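Local coordinates for protein O-ureido-L-serine synthase (Streptomyces lavendulae, PDB 3X44) that joins hydroxyurea to O-acetyl-L-serine with the help of pyridoxal 5'-phosphate, making O-ureido-L-serine on the way to the antibiotic D-cycloserine, at residues A200-S204 against N205-L209; A247-T250 against S251-L254. The protein carries 1 engineered substitution. One frame throughout, in Å; residues are numbered along the deposited sequence.

Contact 1 (A200-S204 against N205-L209)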
loop_
_atom_site.group_PDB
_atom_site.type_symbol
_atom_site.label_atom_id
_atom_site.label_comp_id
_atom_site.label_asym_id
_atom_site.label_seq_id
_atom_site.Cartn_x
_atom_site.Cartn_y
_atom_site.Cartn_z
ATOM N N ALA A 200 -9.756 15.676 23.887
ATOM C CA ALA A 200 -10.943 14.817 23.936
ATOM C C ALA A 200 -12.176 15.674 24.180
ATOM O O ALA A 200 -12.250 16.404 25.165
ATOM C CB ALA A 200 -10.805 13.769 25.047
ATOM N N LEU A 201 -13.143 15.594 23.277
ATOM C CA LEU A 201 -14.352 16.383 23.436
ATOM C C LEU A 201 -15.534 15.526 23.861
ATOM O O LEU A 201 -15.531 14.309 23.682
ATOM C CB LEU A 201 -14.685 17.109 22.127
ATOM C CG LEU A 201 -14.904 16.222 20.899
ATOM C CD1 LEU A 201 -16.386 15.918 20.743
ATOM C CD2 LEU A 201 -14.372 16.927 19.661
ATOM N N GLU A 202 -16.532 16.178 24.446
ATOM C CA GLU A 202 -17.755 15.519 24.870
ATOM C C GLU A 202 -18.882 16.404 24.347
ATOM O O GLU A 202 -18.666 17.585 24.064
ATOM C CB GLU A 202 -17.848 15.453 26.397
ATOM C CG GLU A 202 -16.564 15.113 27.115
ATOM C CD GLU A 202 -16.793 14.930 28.608
ATOM O OE1 GLU A 202 -17.342 13.876 28.998
ATOM O OE2 GLU A 202 -16.436 15.842 29.390
ATOM N N PRO A 203 -20.090 15.842 24.185
ATOM C CA PRO A 203 -21.189 16.679 23.693
ATOM C C PRO A 203 -21.527 17.707 24.768
ATOM O O PRO A 203 -21.440 17.410 25.963
ATOM C CB PRO A 203 -22.337 15.688 23.461
ATOM C CG PRO A 203 -21.690 14.313 23.476
ATOM C CD PRO A 203 -20.506 14.446 24.401
ATOM N N SER A 204 -21.893 18.916 24.346
ATOM C CA SER A 204 -22.238 19.982 25.283
ATOM C C SER A 204 -23.261 19.500 26.304
ATOM O O SER A 204 -23.216 19.887 27.470
ATOM C CB SER A 204 -22.834 21.183 24.540
ATOM O OG SER A 204 -21.882 21.804 23.694
ATOM N N ASN A 205 -24.185 18.656 25.852
ATOM C CA ASN A 205 -25.244 18.144 26.717
ATOM C C ASN A 205 -24.960 16.789 27.370
ATOM O O ASN A 205 -25.847 16.191 27.976
ATOM C CB ASN A 205 -26.570 18.078 25.941
ATOM C CG ASN A 205 -26.405 17.556 24.518
ATOM O OD1 ASN A 205 -25.294 17.440 24.002
ATOM N ND2 ASN A 205 -27.527 17.242 23.875
ATOM N N ALA A 206 -23.730 16.307 27.260
ATOM C CA ALA A 206 -23.390 15.025 27.870
ATOM C C ALA A 206 -21.949 15.011 28.359
ATOM O O ALA A 206 -21.183 14.087 28.069
ATOM C CB ALA A 206 -23.630 13.888 26.876
ATOM N N ALA A 207 -21.583 16.049 29.106
ATOM C CA ALA A 207 -20.235 16.166 29.651
ATOM C C ALA A 207 -20.140 15.291 30.897
ATOM O O ALA A 207 -20.084 15.786 32.028
ATOM C CB ALA A 207 -19.937 17.615 29.993
ATOM N N MET A 208 -20.140 13.982 30.669
ATOM C CA MET A 208 -20.069 12.992 31.736
ATOM C C MET A 208 -18.733 13.012 32.478
ATOM O O MET A 208 -18.697 12.982 33.706
ATOM C CB MET A 208 -20.320 11.596 31.148
ATOM C CG MET A 208 -20.519 10.488 32.174
ATOM S SD MET A 208 -22.044 10.681 33.114
ATOM C CE MET A 208 -21.401 11.070 34.706
ATOM N N LEU A 209 -17.635 13.063 31.734
ATOM C CA LEU A 209 -16.306 13.063 32.334
ATOM C C LEU A 209 -15.924 14.401 32.956
ATOM O O LEU A 209 -15.315 14.444 34.027
ATOM C CB LEU A 209 -15.265 12.676 31.282
ATOM C CG LEU A 209 -13.824 12.447 31.736
ATOM C CD1 LEU A 209 -13.773 11.360 32.812
ATOM C CD2 LEU A 209 -12.986 12.043 30.533
HETATM O O HOH W 1 -19.116 12.361 27.496
HETATM O O HOH W 2 -23.222 18.237 29.923
#
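Glu202 reaches from the end of strand 197-203 to the start of helix 208-211, bridging the turn that opens the crossover to strand 238-242. Its CB lies 4.1 Å from Ala207 CA. With CG beside the backbone N (chi1 -41°) and the chain extended beyond it, the carboxylate carbon CD arrives 3.7 Å from Leu209 N. OE1 then accepts the hydrogen of Leu209 N at 2.9 Å through its syn lone pair, with an N-H...O angle of 153°. A water donates to OE1 and also to Ala206 O, tying the carboxylate to the turn backbone. The other oxygen, OE2, runs past Ala207, 4.0 Å from its CB, and accepts from the backbone N of Ala210. An acidic chain long enough to cross the turn suits this place because its two oxygens can take two successive amides at the helix start.

The bend is a type I turn from Pro203 to Ala206, closed by Ala206 N donating to Pro203 O at 2.9 Å. Proline suits its first position because its rigid ring, with phi -68°, ends the strand and rests CG on Ala206 CB at 3.9 Å; its side chain is about 9 Å from the bound adduct of pyridoxal phosphate and O-ureido-L-serine. Ala207 follows at the centre of an inverse gamma turn, and a second water links its N to Ser204 O.

Glu202 is buried, and a negative charge there would need compensation. Helix 208-211 is short and weakly bonded, but two backbone N-H groups and a water would be expected to favour the ionised form.

Contact 2 (A247-T250 against S251-L254)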
loop_
_atom_site.group_PDB
_atom_site.type_symbol
_atom_site.label_atom_id
_atom_site.label_comp_id
_atom_site.label_asym_id
_atom_site.label_seq_id
_atom_site.Cartn_x
_atom_site.Cartn_y
_atom_site.Cartn_z
ATOM N N ALA A 247 -21.688 20.491 15.402
ATOM C CA ALA A 247 -21.122 19.260 14.854
ATOM C C ALA A 247 -21.828 18.884 13.559
ATOM O O ALA A 247 -21.188 18.542 12.560
ATOM C CB ALA A 247 -21.259 18.124 15.874
ATOM N N ARG A 248 -23.158 18.940 13.603
ATOM C CA ARG A 248 -24.009 18.616 12.465
ATOM C C ARG A 248 -23.695 19.536 11.288
ATOM O O ARG A 248 -23.580 19.090 10.144
ATOM C CB ARG A 248 -25.480 18.772 12.877
ATOM C CG ARG A 248 -26.475 18.068 11.978
ATOM C CD ARG A 248 -26.861 18.931 10.782
ATOM N NE ARG A 248 -27.180 20.309 11.147
ATOM C CZ ARG A 248 -28.400 20.743 11.448
ATOM N NH1 ARG A 248 -29.427 19.907 11.432
ATOM N NH2 ARG A 248 -28.597 22.019 11.753
ATOM N N ASP A 249 -23.555 20.823 11.582
ATOM C CA ASP A 249 -23.256 21.816 10.556
ATOM C C ASP A 249 -21.855 21.614 9.985
ATOM O O ASP A 249 -21.614 21.862 8.805
ATOM C CB ASP A 249 -23.366 23.224 11.145
ATOM C CG ASP A 249 -24.795 23.618 11.460
ATOM O OD1 ASP A 249 -24.981 24.667 12.108
ATOM O OD2 ASP A 249 -25.729 22.885 11.059
ATOM N N THR A 250 -20.932 21.156 10.823
ATOM C CA THR A 250 -19.566 20.940 10.372
ATOM C C THR A 250 -19.481 19.710 9.464
ATOM O O THR A 250 -18.676 19.671 8.525
ATOM C CB THR A 250 -18.623 20.816 11.582
ATOM O OG1 THR A 250 -18.787 21.975 12.414
ATOM C CG2 THR A 250 -17.186 20.738 11.139
ATOM N N SER A 251 -20.325 18.715 9.730
ATOM C CA SER A 251 -20.360 17.512 8.898
ATOM C C SER A 251 -20.881 17.923 7.517
ATOM O O SER A 251 -20.416 17.438 6.482
ATOM C CB SER A 251 -21.298 16.467 9.506
ATOM O OG SER A 251 -21.753 15.555 8.519
ATOM N N ARG A 252 -21.855 18.823 7.519
ATOM C CA ARG A 252 -22.442 19.321 6.284
ATOM C C ARG A 252 -21.374 20.034 5.478
ATOM O O ARG A 252 -21.233 19.803 4.273
ATOM C CB ARG A 252 -23.589 20.294 6.592
ATOM C CG ARG A 252 -24.884 19.608 6.984
ATOM C CD ARG A 252 -26.036 20.594 7.144
ATOM N NE ARG A 252 -27.306 19.891 7.289
ATOM C CZ ARG A 252 -28.461 20.462 7.614
ATOM N NH1 ARG A 252 -28.526 21.769 7.834
ATOM N NH2 ARG A 252 -29.552 19.717 7.730
ATOM N N ARG A 253 -20.612 20.889 6.156
ATOM C CA ARG A 253 -19.551 21.663 5.518
ATOM C C ARG A 253 -18.472 20.770 4.913
ATOM O O ARG A 253 -17.923 21.065 3.847
ATOM C CB ARG A 253 -18.914 22.624 6.535
ATOM C CG ARG A 253 -19.782 23.843 6.895
ATOM C CD ARG A 253 -18.950 24.936 7.585
ATOM N NE ARG A 253 -17.831 25.363 6.741
ATOM C CZ ARG A 253 -16.764 26.022 7.182
ATOM N NH1 ARG A 253 -16.658 26.341 8.466
ATOM N NH2 ARG A 253 -15.796 26.348 6.342
ATOM N N LEU A 254 -18.164 19.678 5.600
ATOM C CA LEU A 254 -17.148 18.753 5.126
ATOM C C LEU A 254 -17.540 18.154 3.787
ATOM O O LEU A 254 -16.758 18.176 2.836
ATOM C CB LEU A 254 -16.935 17.629 6.147
ATOM C CG LEU A 254 -15.926 17.940 7.246
ATOM C CD1 LEU A 254 -16.169 17.032 8.437
ATOM C CD2 LEU A 254 -14.514 17.754 6.696
HETATM O O HOH W 3 -26.439 23.424 8.269
#
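Arg248 and Arg252, one turn apart on helix 244-257, form an i/i+4 pair whose guanidinium groups stack face to face. The planes are 4° from parallel and their centres 3.8 Å apart; Arg252 NH1 sits over the middle of the Arg248 group, while Arg248 NE lies over that of Arg252. The two reach this overlap differently: Arg248 bends at chi2 (-85°) and chi3 while Arg252 runs extended from CG to NE, and the two heads end side by side, pointing the same way.

The closeness of two like charges is probably eased by their neighbours. Asp249 OD2, at the edge of the Arg248 group and close to its plane, receives both NE, at 3.0 Å, and NH2, at 3.1 Å, in a side-on salt bridge to one oxygen. Further out, backbone carbonyls of the segment beyond strand 285-290 take further donors: Phe301 O accepts from Arg248 NH1, Leu302 O from Arg252 NE and Asp304 O from Arg252 NH2. Arginine suits both places, since its flat head can stack while its N-H groups bond at its edges.

On the buried side, small Thr250 packs on Val270 and Ala271 of helix 264-278, and its OG1 bonds back to Thr246 O. Ser251 OG bonds to Ala262 O. The backbone carries the usual i to i+4 bonds, including Arg252 N to Arg248 O at 3.2 Å. One water joins the charged cluster, donating to Asp249 OD2 and accepting from Arg252 NH1 at 2.7 Å.

In the fold
From the N terminus, the chain lays down strands 16-18 and 28-33, builds the four-stranded parallel sheet, and returns with strand 171-174 to the mixed sheet. Contact 1 then closes a short turn where strand 197-203 gives way to helix 208-211. The chain next crosses to the edge strand 238-242, parallel to and beside strand 197-203, completing a beta-alpha-beta unit. Contact 2 follows within the next helix, 244-257, and closes only one helical turn. The two contacts are therefore in series, neither nested nor crossed, with centres 18 Å apart. A weak hydrogen bond from Asn205 to Glu244 relates them indirectly, and helix 264-278 packs against Leu201 of contact 1 and Thr250 of contact 2.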